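Local coordinates for protein TRAP-T family transporter, DctP (Periplasmic binding) subunit (Sulfitobacter sp. NAS-14.1, PDB 4PF8) that binds beta-D-galacturonate and, as the periplasmic solute-binding subunit of a TRAP transporter, probably delivers it to the membrane components for uptake, at residues V86-P91 with L230-C235; S147-V152 with D203-N208; Q76-I81 with E131-V136. One frame throughout, in Å; residues are numbered along the deposited sequence.

Contacts 1 and 2 are both antiparallel strand pairs and both touch the same beta-D-galactopyranuronic acid, but they belong to different sheets of this two-lobed binding protein. Contact 1 is wholly buried, close to the centre of the chain, and offers the sugar a carboxylate; contact 2 is mostly buried, frays into exposed loop at one end, and offers an amide at the other. Contact 3 lies nearer the surface, where one side-chain hydrogen bond, a water and a small apolar patch join one helix end to the helix-to-strand turn after another. It shares a sheet with contact 1, and Leu77 packs on Phe87; contact 2 stays about 19 Å from it at the nearest atoms.

Contact 1: V86-P91 with L230-C235; sequences VFSLGP and LIIPEC. With GTR (beta-D-galactopyranuronic acid), chain D.
Phe87 and Cys235 form a hydrogen-bonded pair in the antiparallel ladder between strands 84-88 and 234-239, at the middle of the mixed five-stranded sheet of one lobe of this family 7 solute-binding protein. Phe87 N gives to Cys235 O at 3.0 Å, and Cys235 N returns a bond to Phe87 O. One step on, Leu89 N reaches Pro233 O with its donor in the carbonyl plane (N-H...O angle 167°), so the ladder continues just past the strand end. Leu89 CD1 packs on Cys235 CB at 3.6 Å.

The neighbouring non-hydrogen-bonded pair, Ser88 and Glu234, turns its side chains to the sugar. With OG trans to its backbone N (chi1 174°), Ser88 swings the hydroxyl beside its own carbonyl carbon, where OG accepts from Gly90 N at 3.1 Å and caps the short helix that follows. The same OG donates to a buried water, and that water spends its two hydrogens on Ile232 O and Glu234 OE2. The water oxygen lies 2.7 Å from Glu234 OE2. Ser88 N is taken by Gln70 OE1. Glu234 runs extended beyond CG, crossing Val86 at about a right angle, with Val86 CG1 3.8 Å from Glu234 OE1. Its other oxygen, OE2, accepts twice, from the water and from the sugar's O2 hydroxyl. A glutamine in its place would lose the negative charge and would probably weaken the hold on the sugar's O2 and the water, since an amide can offer an acceptor at only one of its two positions. His32, Gln70, Arg146, Arg167 and Asn207 hold other parts of the ligand. The bond from the sugar's O2 to Glu234 OE2 is very short, 2.5 Å.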
loop_
_atom_site.group_PDB
_atom_site.type_symbol
_atom_site.label_atom_id
_atom_site.label_comp_id
_atom_site.label_asym_id
_atom_site.label_seq_id
_atom_site.Cartn_x
_atom_site.Cartn_y
_atom_site.Cartn_z
ATOM N N VAL A 86 -9.179 -3.842 -2.367
ATOM C CA VAL A 86 -8.316 -3.008 -1.545
ATOM C C VAL A 86 -7.023 -2.836 -2.314
ATOM O O VAL A 86 -6.358 -3.824 -2.652
ATOM C CB VAL A 86 -8.036 -3.602 -0.172
ATOM C CG1 VAL A 86 -6.960 -2.804 0.549
ATOM C CG2 VAL A 86 -9.317 -3.636 0.662
ATOM N N PHE A 87 -6.711 -1.586 -2.590
ATOM C CA PHE A 87 -5.539 -1.221 -3.371
ATOM C C PHE A 87 -4.606 -0.330 -2.563
ATOM O O PHE A 87 -5.044 0.642 -1.940
ATOM C CB PHE A 87 -5.921 -0.419 -4.622
ATOM C CG PHE A 87 -6.849 -1.112 -5.560
ATOM C CD1 PHE A 87 -6.550 -2.334 -6.110
ATOM C CD2 PHE A 87 -8.001 -0.476 -5.988
ATOM C CE1 PHE A 87 -7.403 -2.953 -6.985
ATOM C CE2 PHE A 87 -8.860 -1.093 -6.905
ATOM C CZ PHE A 87 -8.557 -2.345 -7.376
ATOM N N SER A 88 -3.322 -0.614 -2.646
ATOM C CA SER A 88 -2.342 0.336 -2.154
ATOM C C SER A 88 -2.459 1.582 -3.009
ATOM O O SER A 88 -2.595 1.488 -4.243
ATOM C CB SER A 88 -0.955 -0.256 -2.306
ATOM O OG SER A 88 0.079 0.666 -1.972
ATOM N N LEU A 89 -2.346 2.750 -2.385
ATOM C CA LEU A 89 -2.285 3.969 -3.166
ATOM C C LEU A 89 -0.958 4.110 -3.939
ATOM O O LEU A 89 -0.837 4.964 -4.819
ATOM C CB LEU A 89 -2.545 5.163 -2.271
ATOM C CG LEU A 89 -4.017 5.490 -2.095
ATOM C CD1 LEU A 89 -4.794 4.361 -1.492
ATOM C CD2 LEU A 89 -4.191 6.765 -1.249
ATOM N N GLY A 90 0.021 3.258 -3.656
ATOM C CA GLY A 90 1.304 3.343 -4.328
ATOM C C GLY A 90 1.168 3.238 -5.844
ATOM O O GLY A 90 1.540 4.134 -6.589
ATOM N N PRO A 91 0.615 2.121 -6.332
ATOM C CA PRO A 91 0.455 1.945 -7.780
ATOM C C PRO A 91 -0.684 2.776 -8.376
ATOM O O PRO A 91 -0.822 2.875 -9.598
ATOM C CB PRO A 91 0.149 0.447 -7.925
ATOM C CG PRO A 91 0.563 -0.184 -6.611
ATOM C CD PRO A 91 0.356 0.883 -5.576
ATOM N N LEU A 230 8.431 4.853 3.907
ATOM C CA LEU A 230 7.172 5.129 3.221
ATOM C C LEU A 230 6.055 4.631 4.130
ATOM O O LEU A 230 6.195 3.595 4.792
ATOM C CB LEU A 230 7.052 4.395 1.881
ATOM C CG LEU A 230 7.875 4.946 0.711
ATOM C CD1 LEU A 230 7.992 3.864 -0.350
ATOM C CD2 LEU A 230 7.197 6.188 0.194
ATOM N N ILE A 231 4.969 5.384 4.149
ATOM C CA ILE A 231 3.737 4.982 4.830
ATOM C C ILE A 231 2.657 5.202 3.782
ATOM O O ILE A 231 2.316 6.349 3.466
ATOM C CB ILE A 231 3.457 5.829 6.062
ATOM C CG1 ILE A 231 4.500 5.539 7.161
ATOM C CG2 ILE A 231 2.043 5.616 6.574
ATOM C CD1 ILE A 231 4.508 6.573 8.292
ATOM N N ILE A 232 2.155 4.107 3.232
ATOM C CA ILE A 232 1.287 4.175 2.064
ATOM C C ILE A 232 -0.077 3.608 2.425
ATOM O O ILE A 232 -0.208 2.418 2.643
ATOM C CB ILE A 232 1.892 3.459 0.839
ATOM C CG1 ILE A 232 3.264 4.072 0.517
ATOM C CG2 ILE A 232 0.986 3.596 -0.361
ATOM C CD1 ILE A 232 3.864 3.568 -0.697
ATOM N N PRO A 233 -1.081 4.482 2.525
ATOM C CA PRO A 233 -2.422 3.984 2.854
ATOM C C PRO A 233 -2.975 3.115 1.758
ATOM O O PRO A 233 -2.518 3.213 0.622
ATOM C CB PRO A 233 -3.269 5.257 2.947
ATOM C CG PRO A 233 -2.289 6.388 2.996
ATOM C CD PRO A 233 -1.083 5.928 2.282
ATOM N N GLU A 234 -3.946 2.270 2.102
ATOM C CA GLU A 234 -4.630 1.457 1.118
ATOM C C GLU A 234 -6.082 1.843 1.150
ATOM O O GLU A 234 -6.574 2.359 2.160
ATOM C CB GLU A 234 -4.429 -0.017 1.420
ATOM C CG GLU A 234 -2.965 -0.263 1.648
ATOM C CD GLU A 234 -2.532 -1.676 1.460
ATOM O OE1 GLU A 234 -3.324 -2.600 1.740
ATOM O OE2 GLU A 234 -1.362 -1.861 1.031
ATOM N N CYS A 235 -6.767 1.632 0.048
ATOM C CA CYS A 235 -8.128 2.073 -0.067
ATOM C C CYS A 235 -9.027 0.899 -0.396
ATOM O O CYS A 235 -8.801 0.206 -1.399
ATOM C CB CYS A 235 -8.197 3.140 -1.133
ATOM S SG CYS A 235 -9.815 3.819 -1.360
HETATM C C1 GTR D . 2.045 -4.225 0.217
HETATM C C2 GTR D . 0.702 -3.712 -0.184
HETATM C C3 GTR D . 0.313 -4.415 -1.472
HETATM C C4 GTR D . 1.322 -4.138 -2.578
HETATM C C5 GTR D . 2.672 -4.603 -2.041
HETATM C C6 GTR D . 3.780 -4.282 -3.037
HETATM O O1 GTR D . 2.510 -3.539 1.421
HETATM O O2 GTR D . -0.237 -4.064 0.869
HETATM O O3 GTR D . -0.941 -3.835 -1.893
HETATM O O4 GTR D . 1.343 -2.720 -2.814
HETATM O O5 GTR D . 2.985 -3.972 -0.781
HETATM O O6A GTR D . 4.902 -4.010 -2.532
HETATM O O6B GTR D . 3.560 -4.443 -4.260
HETATM O O HOH W 1 0.268 0.303 0.778
#

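Contact 2: S147-V152 with D203-N208; sequences SFYNSV and DGAENN. With GTR (beta-D-galactopyranuronic acid), chain D.
Ser147 and Asn207 open an antiparallel ladder in which strands 147-150 and 204-207 run at 152° to each other, hydrogen-bonded at Ser147-Asn207 and Tyr149-Ala205 and extended by Ser151 N to Asp203 O. At Gly204 a CB would collide with Tyr149 O, so the close pairing with Asn150 depends on the missing side chain. Tyr149 has CG set between its backbone N and carbonyl carbon (chi1 46°), which lays the ring back over the partner strand: Ala205 O sits over one face, Tyr149 CE1 is 3.7 Å from Ala205 CB, and Asn207 CB meets the ring edge. Ring and amide lie side by side, nearly coplanar. A water ties Tyr149 OH to Asn207 ND2 and Glu206 O, while the hydroxyl also pairs with His217. Asn207 OD1 accepts from the sugar's O1 at 2.6 Å and from Asn208 N; Asn207 ND2 donates to the ring oxygen O5 at 3.0 Å. On the other face, Phe148 CD1 touches Glu206 CB, and the Glu206 carboxylate is salt-bridged to Arg146. Strand 204-207 is an edge strand of its sheet; strand 146-150 separates it from strand 223-230, and Asn208 caps helix 209-214 while packing on helix 248-282.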
loop_
_atom_site.group_PDB
_atom_site.type_symbol
_atom_site.label_atom_id
_atom_site.label_comp_id
_atom_site.label_asym_id
_atom_site.label_seq_id
_atom_site.Cartn_x
_atom_site.Cartn_y
_atom_site.Cartn_z
ATOM N N SER A 147 9.958 -0.841 5.010
ATOM C CA SER A 147 11.384 -0.831 5.340
ATOM C C SER A 147 12.131 -1.779 4.414
ATOM O O SER A 147 11.551 -2.730 3.882
ATOM C CB SER A 147 11.610 -1.263 6.786
ATOM O OG SER A 147 11.087 -0.289 7.674
ATOM N N PHE A 148 13.422 -1.521 4.219
ATOM C CA PHE A 148 14.224 -2.346 3.318
ATOM C C PHE A 148 14.537 -3.717 3.867
ATOM O O PHE A 148 14.872 -3.858 5.043
ATOM C CB PHE A 148 15.553 -1.649 2.991
ATOM C CG PHE A 148 15.402 -0.475 2.069
ATOM C CD1 PHE A 148 15.083 -0.657 0.742
ATOM C CD2 PHE A 148 15.574 0.819 2.538
ATOM C CE1 PHE A 148 14.922 0.426 -0.112
ATOM C CE2 PHE A 148 15.423 1.896 1.702
ATOM C CZ PHE A 148 15.097 1.708 0.373
ATOM N N TYR A 149 14.498 -4.723 2.991
ATOM C CA TYR A 149 15.073 -6.014 3.291
ATOM C C TYR A 149 15.928 -6.460 2.134
ATOM O O TYR A 149 15.640 -6.151 0.984
ATOM C CB TYR A 149 14.002 -7.056 3.620
ATOM C CG TYR A 149 12.808 -7.132 2.705
ATOM C CD1 TYR A 149 12.795 -7.997 1.613
ATOM C CD2 TYR A 149 11.669 -6.379 2.957
ATOM C CE1 TYR A 149 11.685 -8.118 0.820
ATOM C CE2 TYR A 149 10.567 -6.484 2.167
ATOM C CZ TYR A 149 10.564 -7.341 1.108
ATOM O OH TYR A 149 9.416 -7.472 0.336
ATOM N N ASN A 150 16.995 -7.183 2.442
ATOM C CA ASN A 150 17.860 -7.676 1.392
ATOM C C ASN A 150 18.661 -8.884 1.833
ATOM O O ASN A 150 18.674 -9.241 3.006
ATOM C CB ASN A 150 18.747 -6.547 0.854
ATOM C CG ASN A 150 19.915 -6.230 1.750
ATOM O OD1 ASN A 150 21.025 -6.726 1.528
ATOM N ND2 ASN A 150 19.696 -5.377 2.738
ATOM N N SER A 151 19.327 -9.518 0.877
ATOM C CA SER A 151 20.104 -10.736 1.138
ATOM C C SER A 151 21.594 -10.494 1.249
ATOM O O SER A 151 22.353 -11.450 1.370
ATOM C CB SER A 151 19.852 -11.737 0.010
ATOM O OG SER A 151 20.267 -11.202 -1.234
ATOM N N VAL A 152 22.009 -9.239 1.206
ATOM C CA VAL A 152 23.434 -8.882 1.148
ATOM C C VAL A 152 24.013 -8.404 2.499
ATOM O O VAL A 152 24.986 -8.974 3.005
ATOM C CB VAL A 152 23.660 -7.783 0.080
ATOM C CG1 VAL A 152 25.154 -7.386 0.005
ATOM C CG2 VAL A 152 23.183 -8.242 -1.269
ATOM N N ASP A 203 18.543 -8.040 -5.131
ATOM C CA ASP A 203 19.121 -8.180 -3.804
ATOM C C ASP A 203 18.062 -8.032 -2.708
ATOM O O ASP A 203 18.189 -8.592 -1.624
ATOM C CB ASP A 203 20.198 -7.118 -3.608
ATOM C CG ASP A 203 21.373 -7.305 -4.535
ATOM O OD1 ASP A 203 21.832 -8.465 -4.687
ATOM O OD2 ASP A 203 21.877 -6.299 -5.103
ATOM N N GLY A 204 16.999 -7.304 -3.001
ATOM C CA GLY A 204 16.009 -7.028 -1.983
ATOM C C GLY A 204 14.874 -6.174 -2.486
ATOM O O GLY A 204 14.679 -5.956 -3.689
ATOM N N ALA A 205 14.117 -5.691 -1.519
ATOM C CA ALA A 205 12.909 -4.941 -1.773
ATOM C C ALA A 205 12.582 -4.159 -0.507
ATOM O O ALA A 205 13.424 -4.011 0.374
ATOM C CB ALA A 205 11.774 -5.933 -2.158
ATOM N N GLU A 206 11.365 -3.633 -0.395
ATOM C CA GLU A 206 10.991 -2.904 0.818
ATOM C C GLU A 206 9.497 -3.090 1.055
ATOM O O GLU A 206 8.714 -3.122 0.126
ATOM C CB GLU A 206 11.355 -1.426 0.731
ATOM C CG GLU A 206 11.141 -0.793 -0.616
ATOM C CD GLU A 206 9.733 -0.311 -0.814
ATOM O OE1 GLU A 206 9.114 -0.667 -1.861
ATOM O OE2 GLU A 206 9.223 0.403 0.082
ATOM N N ASN A 207 9.134 -3.260 2.313
ATOM C CA ASN A 207 7.753 -3.494 2.680
ATOM C C ASN A 207 7.568 -3.495 4.177
ATOM O O ASN A 207 8.534 -3.434 4.926
ATOM C CB ASN A 207 7.215 -4.783 2.065
ATOM C CG ASN A 207 5.849 -4.587 1.480
ATOM O OD1 ASN A 207 4.943 -4.115 2.179
ATOM N ND2 ASN A 207 5.686 -4.906 0.187
ATOM N N ASN A 208 6.306 -3.548 4.596
ATOM C CA ASN A 208 5.946 -3.642 6.001
ATOM C C ASN A 208 6.154 -5.073 6.500
ATOM O O ASN A 208 6.426 -6.000 5.720
ATOM C CB ASN A 208 4.492 -3.163 6.197
ATOM C CG ASN A 208 3.494 -3.951 5.337
ATOM O OD1 ASN A 208 3.552 -5.176 5.292
ATOM N ND2 ASN A 208 2.559 -3.250 4.684
HETATM C C1 GTR D . 2.045 -4.225 0.217
HETATM C C2 GTR D . 0.702 -3.712 -0.184
HETATM C C3 GTR D . 0.313 -4.415 -1.472
HETATM C C4 GTR D . 1.322 -4.138 -2.578
HETATM C C5 GTR D . 2.672 -4.603 -2.041
HETATM C C6 GTR D . 3.780 -4.282 -3.037
HETATM O O1 GTR D . 2.510 -3.539 1.421
HETATM O O2 GTR D . -0.237 -4.064 0.869
HETATM O O3 GTR D . -0.941 -3.835 -1.893
HETATM O O4 GTR D . 1.343 -2.720 -2.814
HETATM O O5 GTR D . 2.985 -3.972 -0.781
HETATM O O6A GTR D . 4.902 -4.010 -2.532
HETATM O O6B GTR D . 3.560 -4.443 -4.260
HETATM O O HOH W 2 8.100 -5.689 -1.300
HETATM O O HOH W 3 22.195 -10.827 -3.180
#

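Contact 3: Q76-I81 with E131-V136; sequences QLRLGI and EEKGIV
Arg78, near the end of helix 70-79, reaches across to Lys133 and Ile135, where helix 121-132 gives way to strand 135-141. Its CB lies 3.8 Å from Lys133 O, and CG moves in closer to that oxygen while also touching Ile135 CD1 at 3.8 Å. CD stays near the same carbonyl. The chain then bends (chi3 64°), bringing NE to Lys133 O for a 2.9 Å hydrogen bond that falls on a lone pair of the oxygen and in the guanidinium plane. At the tip, NH2 rests 3.8 Å from Lys133 CD, the two long side chains running side by side, and NH1 has a weak, long ion pair with Glu75. The preceding Leu77 packs CD2 on Ile135 CG1 at 3.7 Å, the side chains crossing at about a right angle. A water bridges the carbonyls of Arg78 and Gly134, giving a hydrogen to each. Both helices end in Schellman motifs, with Gly80 and Gly134 at positive phi. Arg78 and Lys133 carry like charges, Arg78 NH2 and Lys133 NZ staying 6.1 Å apart; the polar tie is instead to the Lys133 carbonyl at the C-terminal end of helix 121-132, whose dipole probably favours the arginine's positive charge.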
loop_
_atom_site.group_PDB
_atom_site.type_symbol
_atom_site.label_atom_id
_atom_site.label_comp_id
_atom_site.label_asym_id
_atom_site.label_seq_id
_atom_site.Cartn_x
_atom_site.Cartn_y
_atom_site.Cartn_z
ATOM N N GLN A 76 -9.112 -2.562 -14.123
ATOM C CA GLN A 76 -10.364 -3.326 -14.167
ATOM C C GLN A 76 -11.448 -2.653 -13.343
ATOM O O GLN A 76 -12.614 -2.619 -13.734
ATOM C CB GLN A 76 -10.172 -4.737 -13.634
ATOM C CG GLN A 76 -9.305 -5.637 -14.488
ATOM C CD GLN A 76 -9.141 -6.991 -13.840
ATOM O OE1 GLN A 76 -10.124 -7.595 -13.394
ATOM N NE2 GLN A 76 -7.911 -7.475 -13.770
ATOM N N LEU A 77 -11.088 -2.160 -12.164
ATOM C CA LEU A 77 -12.075 -1.570 -11.272
ATOM C C LEU A 77 -12.645 -0.292 -11.866
ATOM O O LEU A 77 -13.859 -0.061 -11.836
ATOM C CB LEU A 77 -11.455 -1.318 -9.889
ATOM C CG LEU A 77 -12.524 -0.883 -8.877
ATOM C CD1 LEU A 77 -12.547 -1.761 -7.628
ATOM C CD2 LEU A 77 -12.340 0.579 -8.530
ATOM N N ARG A 78 -11.790 0.533 -12.460
ATOM C CA ARG A 78 -12.236 1.758 -13.097
ATOM C C ARG A 78 -13.187 1.456 -14.245
ATOM O O ARG A 78 -14.125 2.209 -14.495
ATOM C CB ARG A 78 -11.048 2.575 -13.618
ATOM C CG ARG A 78 -10.157 3.091 -12.534
ATOM C CD ARG A 78 -8.964 3.821 -13.118
ATOM N NE ARG A 78 -9.402 5.001 -13.846
ATOM C CZ ARG A 78 -8.708 5.582 -14.814
ATOM N NH1 ARG A 78 -7.530 5.087 -15.178
ATOM N NH2 ARG A 78 -9.194 6.658 -15.409
ATOM N N LEU A 79 -12.946 0.348 -14.938
ATOM C CA LEU A 79 -13.771 -0.036 -16.076
ATOM C C LEU A 79 -15.054 -0.749 -15.674
ATOM O O LEU A 79 -15.918 -0.980 -16.521
ATOM C CB LEU A 79 -12.975 -0.953 -16.993
ATOM C CG LEU A 79 -11.784 -0.351 -17.728
ATOM C CD1 LEU A 79 -11.038 -1.489 -18.409
ATOM C CD2 LEU A 79 -12.212 0.703 -18.736
ATOM N N GLY A 80 -15.189 -1.115 -14.400
ATOM C CA GLY A 80 -16.360 -1.829 -13.928
ATOM C C GLY A 80 -16.323 -3.325 -14.082
ATOM O O GLY A 80 -17.325 -3.992 -13.846
ATOM N N ILE A 81 -15.155 -3.843 -14.460
ATOM C CA ILE A 81 -14.892 -5.263 -14.633
ATOM C C ILE A 81 -14.686 -5.941 -13.288
ATOM O O ILE A 81 -14.970 -7.129 -13.131
ATOM C CB ILE A 81 -13.571 -5.447 -15.466
ATOM C CG1 ILE A 81 -13.791 -4.975 -16.895
ATOM C CG2 ILE A 81 -13.121 -6.897 -15.472
ATOM C CD1 ILE A 81 -12.521 -4.922 -17.698
ATOM N N GLU A 131 -12.765 9.558 -7.202
ATOM C CA GLU A 131 -14.104 9.516 -7.775
ATOM C C GLU A 131 -14.087 10.022 -9.212
ATOM O O GLU A 131 -14.822 9.523 -10.067
ATOM C CB GLU A 131 -15.072 10.355 -6.931
ATOM C CG GLU A 131 -16.522 10.236 -7.370
ATOM C CD GLU A 131 -17.468 11.133 -6.567
ATOM O OE1 GLU A 131 -16.982 11.949 -5.755
ATOM O OE2 GLU A 131 -18.694 11.023 -6.746
ATOM N N GLU A 132 -13.250 11.022 -9.483
ATOM C CA GLU A 132 -13.088 11.570 -10.832
ATOM C C GLU A 132 -12.550 10.557 -11.825
ATOM O O GLU A 132 -12.713 10.702 -13.047
ATOM C CB GLU A 132 -12.164 12.778 -10.795
ATOM C CG GLU A 132 -12.832 13.964 -10.158
ATOM C CD GLU A 132 -11.925 15.164 -10.071
ATOM O OE1 GLU A 132 -10.702 15.003 -10.317
ATOM O OE2 GLU A 132 -12.441 16.257 -9.742
ATOM N N LYS A 133 -11.881 9.539 -11.301
ATOM C CA LYS A 133 -11.312 8.498 -12.133
ATOM C C LYS A 133 -12.109 7.189 -12.053
ATOM O O LYS A 133 -11.620 6.132 -12.444
ATOM C CB LYS A 133 -9.862 8.258 -11.717
ATOM C CG LYS A 133 -8.940 9.445 -11.975
ATOM C CD LYS A 133 -8.935 9.837 -13.426
ATOM C CE LYS A 133 -7.837 10.841 -13.767
ATOM N NZ LYS A 133 -7.983 12.110 -13.037
ATOM N N GLY A 134 -13.327 7.251 -11.523
ATOM C CA GLY A 134 -14.180 6.066 -11.499
ATOM C C GLY A 134 -14.076 5.148 -10.295
ATOM O O GLY A 134 -14.453 3.974 -10.367
ATOM N N ILE A 135 -13.574 5.659 -9.177
ATOM C CA ILE A 135 -13.292 4.829 -8.017
ATOM C C ILE A 135 -13.928 5.471 -6.786
ATOM O O ILE A 135 -13.709 6.655 -6.522
ATOM C CB ILE A 135 -11.771 4.732 -7.788
ATOM C CG1 ILE A 135 -11.108 4.082 -8.995
ATOM C CG2 ILE A 135 -11.467 3.946 -6.524
ATOM C CD1 ILE A 135 -9.576 4.178 -8.956
ATOM N N VAL A 136 -14.729 4.697 -6.056
ATOM C CA VAL A 136 -15.411 5.201 -4.863
ATOM C C VAL A 136 -14.697 4.660 -3.624
ATOM O O VAL A 136 -14.703 3.470 -3.354
ATOM C CB VAL A 136 -16.898 4.801 -4.862
ATOM C CG1 VAL A 136 -17.574 5.228 -3.564
ATOM C CG2 VAL A 136 -17.619 5.425 -6.055
HETATM O O HOH W 4 -15.919 2.763 -12.443
#